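Local coordinates for Acarbose/maltose binding protein GacH (Streptomyces glaucescens, PDB 3K01), which serves as the solute-binding receptor of an ABC transporter, binding acarbose and an acarbose homologue and, by family, probably maltose, at residues A[212-217]-A[403-408]; A[240-245]-A[260-265]. All coordinates share one frame; numbering follows the deposited sequence. Where two conformers were deposited one is given.

Contact 1 (A[212-217]-A[403-408]); sequences TVDDEA and AYRKLL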
ATOM      1  N   THR A 212      -8.747  11.562 -15.052  1.00  9.13           N
ATOM      2  CA  THR A 212      -9.939  10.719 -15.151  1.00  8.86           C
ATOM      3  C   THR A 212     -10.765  10.667 -13.855  1.00  8.92           C
ATOM      4  O   THR A 212     -11.861  10.090 -13.860  1.00  8.74           O
ATOM      5  CB  THR A 212      -9.608   9.278 -15.596  1.00 10.21           C
ATOM      6  OG1 THR A 212      -8.641   8.739 -14.697  1.00 11.09           O
ATOM      7  CG2 THR A 212      -9.038   9.226 -17.024  1.00 10.48           C
ATOM      8  N   VAL A 213     -10.279  11.270 -12.775  1.00  7.92           N
ATOM      9  CA  VAL A 213     -10.978  11.210 -11.482  1.00  8.11           C
ATOM     10  C   VAL A 213     -12.363  11.845 -11.513  1.00  8.82           C
ATOM     11  O   VAL A 213     -13.222  11.525 -10.672  1.00  9.31           O
ATOM     12  CB  VAL A 213     -10.130  11.849 -10.373  1.00  7.98           C
ATOM     13  CG1 VAL A 213     -10.157  13.371 -10.449  1.00  8.20           C
ATOM     14  CG2 VAL A 213     -10.546  11.359  -8.978  1.00  9.81           C
ATOM     15  N   ASP A 214     -12.582  12.726 -12.491  1.00  8.47           N
ATOM     16  CA  ASP A 214     -13.870  13.413 -12.623  1.00 10.13           C
ATOM     17  C   ASP A 214     -14.736  12.857 -13.743  1.00  9.90           C
ATOM     18  O   ASP A 214     -15.705  13.524 -14.169  1.00 11.95           O
ATOM     19  CB  ASP A 214     -13.705  14.934 -12.735  1.00 10.53           C
ATOM     20  CG  ASP A 214     -12.783  15.356 -13.866  1.00 11.40           C
ATOM     21  OD1 ASP A 214     -12.210  14.499 -14.564  1.00 10.99           O
ATOM     22  OD2 ASP A 214     -12.682  16.587 -14.073  1.00 14.80           O
ATOM     23  N   ASP A 215     -14.406  11.676 -14.267  1.00  9.22           N
ATOM     24  CA  ASP A 215     -15.371  11.045 -15.146  0.50  9.29           C
ATOM     25  C   ASP A 215     -16.516  10.465 -14.306  1.00  9.60           C
ATOM     26  O   ASP A 215     -16.560  10.640 -13.080  1.00  8.96           O
ATOM     27  CB  ASP A 215     -14.711  10.016 -16.039  0.50  9.22           C
ATOM     28  CG  ASP A 215     -14.180   8.848 -15.280  0.50  8.72           C
ATOM     29  OD1 ASP A 215     -14.548   8.670 -14.085  0.50  7.94           O
ATOM     30  OD2 ASP A 215     -13.382   8.102 -15.890  0.50 11.21           O
ATOM     31  N   GLU A 216     -17.488   9.844 -14.960  1.00  9.17           N
ATOM     32  CA  GLU A 216     -18.661   9.436 -14.211  1.00 10.39           C
ATOM     33  C   GLU A 216     -18.362   8.422 -13.120  1.00  9.59           C
ATOM     34  O   GLU A 216     -19.050   8.411 -12.092  1.00  9.69           O
ATOM     35  CB  GLU A 216     -19.796   8.986 -15.121  1.00 12.06           C
ATOM     36  CG  GLU A 216     -20.615  10.210 -15.637  1.00 17.96           C
ATOM     37  CD  GLU A 216     -21.216  11.121 -14.516  1.00 23.72           C
ATOM     38  OE1 GLU A 216     -21.646  10.617 -13.453  1.00 26.09           O
ATOM     39  OE2 GLU A 216     -21.276  12.359 -14.714  1.00 25.41           O
ATOM     40  N   ALA A 217     -17.351   7.582 -13.317  1.00  8.71           N
ATOM     41  CA  ALA A 217     -16.957   6.644 -12.261  1.00  8.73           C
ATOM     42  C   ALA A 217     -16.542   7.369 -10.992  1.00  7.98           C
ATOM     43  O   ALA A 217     -16.843   6.923  -9.895  1.00  7.89           O
ATOM     44  CB  ALA A 217     -15.843   5.744 -12.735  1.00  9.42           C
ATOM     45  N   ALA A 403      -8.340  20.341  -9.357  1.00  8.62           N
ATOM     46  CA  ALA A 403      -7.124  20.373  -8.571  1.00  8.33           C
ATOM     47  C   ALA A 403      -6.057  19.539  -9.287  1.00  7.90           C
ATOM     48  O   ALA A 403      -4.877  19.932  -9.321  1.00  8.90           O
ATOM     49  CB  ALA A 403      -7.380  19.853  -7.154  1.00  9.40           C
ATOM     50  N   TYR A 404      -6.433  18.400  -9.868  1.00  8.71           N
ATOM     51  CA  TYR A 404      -5.438  17.578 -10.586  1.00  9.94           C
ATOM     52  C   TYR A 404      -4.899  18.307 -11.820  1.00 10.52           C
ATOM     53  O   TYR A 404      -3.684  18.274 -12.064  1.00 10.24           O
ATOM     54  CB  TYR A 404      -6.003  16.233 -11.013  1.00  9.27           C
ATOM     55  CG  TYR A 404      -6.181  15.219  -9.898  1.00  8.12           C
ATOM     56  CD1 TYR A 404      -6.077  15.572  -8.556  1.00  8.15           C
ATOM     57  CD2 TYR A 404      -6.502  13.921 -10.210  1.00  8.04           C
ATOM     58  CE1 TYR A 404      -6.272  14.593  -7.557  1.00  7.22           C
ATOM     59  CE2 TYR A 404      -6.703  12.959  -9.219  1.00  8.14           C
ATOM     60  CZ  TYR A 404      -6.563  13.302  -7.911  1.00  7.48           C
ATOM     61  OH  TYR A 404      -6.752  12.355  -6.930  1.00  8.85           O
ATOM     62  N   ARG A 405      -5.755  18.971 -12.600  1.00 11.20           N
ATOM     63  CA  ARG A 405      -5.273  19.719 -13.775  0.50 12.38           C
ATOM     64  C   ARG A 405      -4.325  20.839 -13.360  1.00 13.40           C
ATOM     65  O   ARG A 405      -3.361  21.150 -14.066  1.00 13.40           O
ATOM     66  CB  ARG A 405      -6.446  20.240 -14.616  0.50 12.81           C
ATOM     67  CG  ARG A 405      -7.221  19.104 -15.256  0.50 12.99           C
ATOM     68  CD  ARG A 405      -8.388  19.519 -16.160  0.50 13.21           C
ATOM     69  NE  ARG A 405      -9.120  18.318 -16.575  0.50 12.15           N
ATOM     70  CZ  ARG A 405     -10.133  17.782 -15.896  0.50 12.33           C
ATOM     71  NH1 ARG A 405     -10.582  18.369 -14.797  0.50 15.75           N
ATOM     72  NH2 ARG A 405     -10.726  16.682 -16.335  0.50 13.22           N
ATOM     73  N   LYS A 406      -4.564  21.442 -12.206  1.00 13.21           N
ATOM     74  CA  LYS A 406      -3.674  22.490 -11.716  1.00 15.34           C
ATOM     75  C   LYS A 406      -2.321  21.927 -11.271  1.00 15.44           C
ATOM     76  O   LYS A 406      -1.275  22.558 -11.496  1.00 15.49           O
ATOM     77  CB  LYS A 406      -4.336  23.261 -10.578  1.00 17.06           C
ATOM     78  CG  LYS A 406      -5.392  24.239 -11.048  1.00 20.84           C
ATOM     79  CD  LYS A 406      -6.120  24.864  -9.872  1.00 26.83           C
ATOM     80  CE  LYS A 406      -6.892  26.112 -10.298  1.00 29.22           C
ATOM     81  NZ  LYS A 406      -8.132  25.793 -11.057  1.00 32.23           N
ATOM     82  N   LEU A 407      -2.327  20.747 -10.650  1.00 14.42           N
ATOM     83  CA  LEU A 407      -1.108  20.048 -10.204  1.00 15.28           C
ATOM     84  C   LEU A 407      -0.287  19.490 -11.367  1.00 14.86           C
ATOM     85  O   LEU A 407       0.957  19.467 -11.309  1.00 15.58           O
ATOM     86  CB  LEU A 407      -1.487  18.847  -9.324  1.00 16.06           C
ATOM     87  CG  LEU A 407      -1.916  19.164  -7.912  1.00 16.93           C
ATOM     88  CD1 LEU A 407      -2.533  17.893  -7.350  1.00 15.79           C
ATOM     89  CD2 LEU A 407      -0.726  19.665  -7.075  1.00 18.99           C
ATOM     90  N   LEU A 408      -1.002  18.989 -12.369  1.00 14.77           N
ATOM     91  CA  LEU A 408      -0.457  18.310 -13.547  1.00 15.40           C
ATOM     92  C   LEU A 408      -0.697  19.232 -14.735  1.00 16.90           C
ATOM     93  O   LEU A 408      -1.638  19.075 -15.534  1.00 17.21           O
ATOM     94  CB  LEU A 408      -1.145  16.968 -13.784  1.00 14.18           C
ATOM     95  CG  LEU A 408      -1.212  16.001 -12.607  1.00 14.06           C
ATOM     96  CD1 LEU A 408      -2.174  14.913 -12.935  1.00 15.25           C
ATOM     97  CD2 LEU A 408       0.159  15.381 -12.326  1.00 15.86           C
TER
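Asp214 and Arg405 reach for each other from opposite directions, carboxylate against the end of the guanidinium group. The arginine was modelled in two conformers, and the bonds given here are those of one of them. Arg405 grips with both terminal nitrogens, and the two converge on one oxygen: NH1 lies 2.8 Å from Asp214 OD2, and NH2 lies 3.0 Å from that same OD2. A further, weak bond runs from Arg405 NH2 to Asp214 OD1 at 3.2 Å. Seen from the arginine, OD2 sits at the guanidinium edge, almost exactly in its plane. The carboxylate is less well matched, since its plane is turned 35° from that of the guanidinium. NH2 approaches the syn lone pair of OD2, whereas NH1, also on the syn side, stands 27° out of the carboxylate plane.

Asp214 places its CG between the backbone N and the carbonyl carbon (chi1 55°), bringing the acid round to face the helix 393-407, while the arginine chain stretches out from CG to NE to meet it. Beside this polar pair, Val213 and Tyr404 meet at roughly a right angle. Val213 CG1 touches Tyr404 CE2 at 3.7 Å and CB backs it up, 3.8 Å from Tyr404 CE2; the valine meets the CD2-CE2 part of the ring obliquely. Leu203, Pro378 and Ile379 also pack on the tyrosine, whose hydroxyl is hydrogen-bonded to Leu375 O.

The contact joins a type I turn, Thr212 to Asp215, to the last turn of helix 393-407. Its apolar half is buried and its ionic half only partly exposed. Arg405 NE pairs with the terminal carboxylate of Lys412 while NH1 and NH2 serve Asp214, giving the cation two acidic partners in this conformer, with charges probably balanced locally.

Contact 2 (A[240-245]-A[260-265]); sequences DGWNNM and GPWAIE
Trp242 swings its CG anti to the backbone N (chi1 175°), which carries the indole away from helix 241-251 and across to Trp262 and Ala263. Trp262 takes a different route: its CG is tucked between the backbone N and the carbonyl carbon (chi1 54°), folding the ring back over its own chain, with Gly260 CA 3.5 Å above the plane of the Trp262 ring, offset toward its rim. The far corner of the Trp242 six-membered ring then meets the pyrrole side of Trp262. Trp242 CH2 is 3.5 Å from Trp262 CD1, and Trp242 CZ3 comes within 3.6 Å of Trp262 NE1.

The two indoles are neither stacked nor T-shaped. Their planes make 41°, with 5.5 Å between the centroid of the six-membered ring of Trp242 and that of the five-membered ring of Trp262. From the Trp262 side the visitor arrives at the ring edge, near its plane. Ala263 adds a smaller apolar touch, its CB 3.9 Å from Trp242 CH2, so this one corner of the indole rests against two consecutive residues. These are van der Waals contacts, without a polar bond between the segments, and they bury only a modest area.

Arg185 and Asn259 also pack against Trp242, while Trp262 lies against Trp191, Asp141 and Leu143 and remains largely exposed. Helix 241-251 connects strands 234-235 and 254-259, both parallel to strand 180-183, in a beta-alpha-beta crossover; Trp262 follows shortly after the second, past Gly260 and Pro261. A tryptophan in such a Gly-Pro-Trp sequence lines the sugar-binding cleft of related maltose-binding proteins. The exposed indole here, touching Trp191, is consistent with that role in the carbohydrate cleft of the bacterial solute-binding protein 1 family.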
ATOM      1  N   ASP A 240     -10.152  12.100  13.787  1.00  9.50           N
ATOM      2  CA  ASP A 240      -9.679  10.961  14.581  1.00  9.39           C
ATOM      3  C   ASP A 240     -10.150   9.636  13.963  1.00  8.96           C
ATOM      4  O   ASP A 240     -10.512   8.709  14.688  1.00  9.31           O
ATOM      5  CB  ASP A 240     -10.163  11.125  16.041  1.00  9.22           C
ATOM      6  CG  ASP A 240      -9.350  10.308  17.056  1.00 10.66           C
ATOM      7  OD1 ASP A 240      -8.207   9.948  16.794  1.00 12.03           O
ATOM      8  OD2 ASP A 240      -9.917  10.061  18.143  1.00 13.65           O
ATOM      9  N   GLY A 241     -10.152   9.555  12.638  1.00  9.07           N
ATOM     10  CA  GLY A 241     -10.736   8.384  11.972  1.00  9.01           C
ATOM     11  C   GLY A 241     -10.048   7.090  12.270  1.00  8.89           C
ATOM     12  O   GLY A 241     -10.726   6.052  12.323  1.00  8.67           O
ATOM     13  N   TRP A 242      -8.728   7.095  12.432  1.00  8.16           N
ATOM     14  CA  TRP A 242      -8.033   5.850  12.761  1.00  8.50           C
ATOM     15  C   TRP A 242      -8.545   5.284  14.102  1.00  8.49           C
ATOM     16  O   TRP A 242      -8.968   4.115  14.209  1.00  8.74           O
ATOM     17  CB  TRP A 242      -6.510   6.066  12.808  1.00  9.56           C
ATOM     18  CG  TRP A 242      -5.838   4.833  13.265  1.00  9.03           C
ATOM     19  CD1 TRP A 242      -5.349   4.569  14.515  1.00 10.66           C
ATOM     20  CD2 TRP A 242      -5.681   3.656  12.502  1.00  9.71           C
ATOM     21  NE1 TRP A 242      -4.876   3.276  14.563  1.00 11.84           N
ATOM     22  CE2 TRP A 242      -5.068   2.704  13.333  1.00 10.25           C
ATOM     23  CE3 TRP A 242      -6.000   3.317  11.171  1.00 10.27           C
ATOM     24  CZ2 TRP A 242      -4.738   1.407  12.867  1.00 11.71           C
ATOM     25  CZ3 TRP A 242      -5.678   2.049  10.726  1.00 11.60           C
ATOM     26  CH2 TRP A 242      -5.050   1.121  11.574  1.00 11.49           C
ATOM     27  N   ASN A 243      -8.501   6.091  15.151  1.00  7.65           N
ATOM     28  CA  ASN A 243      -8.953   5.611  16.450  1.00  8.16           C
ATOM     29  C   ASN A 243     -10.414   5.303  16.442  1.00  7.99           C
ATOM     30  O   ASN A 243     -10.854   4.308  17.026  1.00  8.72           O
ATOM     31  CB  ASN A 243      -8.634   6.612  17.558  1.00  8.81           C
ATOM     32  CG  ASN A 243      -7.169   6.683  17.889  1.00 11.34           C
ATOM     33  OD1 ASN A 243      -6.605   7.779  18.006  1.00 15.93           O
ATOM     34  ND2 ASN A 243      -6.549   5.546  18.071  1.00 13.42           N
ATOM     35  N   ASN A 244     -11.211   6.132  15.791  1.00  7.91           N
ATOM     36  CA  ASN A 244     -12.638   5.873  15.770  1.00  7.83           C
ATOM     37  C   ASN A 244     -12.943   4.540  15.062  1.00  7.06           C
ATOM     38  O   ASN A 244     -13.786   3.753  15.512  1.00  7.37           O
ATOM     39  CB  ASN A 244     -13.406   7.030  15.096  1.00  8.89           C
ATOM     40  CG  ASN A 244     -13.610   8.230  16.009  1.00 11.39           C
ATOM     41  OD1 ASN A 244     -13.452   9.394  15.589  1.00 12.71           O
ATOM     42  ND2 ASN A 244     -13.959   7.977  17.234  1.00 10.78           N
ATOM     43  N   MET A 245     -12.265   4.290  13.957  1.00  6.86           N
ATOM     44  CA  MET A 245     -12.479   3.059  13.220  1.00  6.69           C
ATOM     45  C   MET A 245     -12.036   1.843  14.036  1.00  5.89           C
ATOM     46  O   MET A 245     -12.806   0.894  14.180  1.00  6.82           O
ATOM     47  CB  MET A 245     -11.680   3.113  11.931  1.00  7.04           C
ATOM     48  CG  MET A 245     -11.811   1.857  11.114  1.00  6.85           C
ATOM     49  SD  MET A 245     -11.245   2.018   9.427  1.00 10.38           S
ATOM     50  CE  MET A 245      -9.546   2.489   9.734  1.00 13.18           C
ATOM     51  N   GLY A 260      -5.569  -2.371   6.606  1.00  6.48           N
ATOM     52  CA  GLY A 260      -4.409  -3.073   6.072  1.00  7.13           C
ATOM     53  C   GLY A 260      -3.738  -3.943   7.107  1.00  7.54           C
ATOM     54  O   GLY A 260      -4.159  -4.025   8.259  1.00  7.35           O
ATOM     55  N   PRO A 261      -2.652  -4.620   6.712  1.00  7.15           N
ATOM     56  CA  PRO A 261      -1.939  -5.545   7.604  1.00  7.30           C
ATOM     57  C   PRO A 261      -1.481  -4.882   8.897  1.00  8.09           C
ATOM     58  O   PRO A 261      -1.419  -5.543   9.940  1.00  7.93           O
ATOM     59  CB  PRO A 261      -0.735  -5.989   6.754  1.00  8.35           C
ATOM     60  CG  PRO A 261      -1.278  -5.864   5.324  1.00  8.20           C
ATOM     61  CD  PRO A 261      -2.071  -4.597   5.354  1.00  7.71           C
ATOM     62  N   TRP A 262      -1.188  -3.588   8.841  1.00  7.67           N
ATOM     63  CA  TRP A 262      -0.724  -2.834   9.997  1.00  8.60           C
ATOM     64  C   TRP A 262      -1.760  -2.783  11.124  1.00  9.13           C
ATOM     65  O   TRP A 262      -1.425  -2.399  12.250  1.00 10.73           O
ATOM     66  CB  TRP A 262      -0.339  -1.393   9.585  1.00  8.62           C
ATOM     67  CG  TRP A 262      -1.438  -0.713   8.870  1.00  8.30           C
ATOM     68  CD1 TRP A 262      -2.498  -0.062   9.435  1.00  9.41           C
ATOM     69  CD2 TRP A 262      -1.629  -0.638   7.454  1.00  8.75           C
ATOM     70  NE1 TRP A 262      -3.344   0.410   8.459  1.00 10.00           N
ATOM     71  CE2 TRP A 262      -2.822   0.078   7.231  1.00  9.48           C
ATOM     72  CE3 TRP A 262      -0.909  -1.105   6.351  1.00  8.67           C
ATOM     73  CZ2 TRP A 262      -3.324   0.337   5.941  1.00 10.49           C
ATOM     74  CZ3 TRP A 262      -1.401  -0.830   5.052  1.00  9.43           C
ATOM     75  CH2 TRP A 262      -2.607  -0.133   4.866  1.00  9.99           C
ATOM     76  N   ALA A 263      -3.010  -3.145  10.840  1.00  7.87           N
ATOM     77  CA  ALA A 263      -4.090  -3.119  11.851  1.00  8.52           C
ATOM     78  C   ALA A 263      -4.291  -4.422  12.612  1.00  7.75           C
ATOM     79  O   ALA A 263      -5.041  -4.452  13.593  1.00  8.80           O
ATOM     80  CB  ALA A 263      -5.402  -2.714  11.219  1.00  8.29           C
ATOM     81  N   ILE A 264      -3.732  -5.517  12.104  1.00  7.22           N
ATOM     82  CA  ILE A 264      -4.038  -6.860  12.622  1.00  8.18           C
ATOM     83  C   ILE A 264      -3.723  -7.016  14.107  1.00  8.47           C
ATOM     84  O   ILE A 264      -4.564  -7.510  14.854  1.00  8.01           O
ATOM     85  CB  ILE A 264      -3.335  -7.933  11.766  1.00  7.95           C
ATOM     86  CG1 ILE A 264      -3.954  -8.001  10.353  1.00  7.57           C
ATOM     87  CG2 ILE A 264      -3.381  -9.295  12.461  1.00  9.61           C
ATOM     88  CD1 ILE A 264      -5.328  -8.605  10.281  1.00  8.05           C
ATOM     89  N   GLU A 265      -2.542  -6.610  14.531  1.00  8.58           N
ATOM     90  CA  GLU A 265      -2.206  -6.804  15.938  1.00  9.31           C
ATOM     91  C   GLU A 265      -3.118  -5.987  16.850  1.00  8.97           C
ATOM     92  O   GLU A 265      -3.570  -6.480  17.894  1.00  8.94           O
ATOM     93  CB  GLU A 265      -0.722  -6.534  16.191  1.00 10.94           C
ATOM     94  CG  GLU A 265       0.160  -7.621  15.566  1.00 13.32           C
ATOM     95  CD  GLU A 265      -0.166  -9.018  16.087  1.00 17.83           C
ATOM     96  OE1 GLU A 265      -0.195  -9.188  17.323  1.00 22.31           O
ATOM     97  OE2 GLU A 265      -0.422  -9.946  15.281  1.00 18.25           O
TER

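How the contacts relate
Contact 1 and contact 2 are separate places in the fold, their centres 29 Å apart and their nearest atoms about 18 Å apart. Along the chain, though, contact 2 is nested within the loop closed by contact 1: helix 216-230 leads out of the turn at 212-217 and strand 234-235 follows before the helix of contact 2 begins. Contact 1 is peripheral, 22 Å from the centre of the chain, and joins the turn at 212-215 to the end of helix 393-407 through an ion pair and a Val-Tyr contact. Contact 2 lies nearer the middle, at 14 Å, rests on van der Waals contact of aromatic rings and a methyl, and is the one likely to border the sugar-binding cleft.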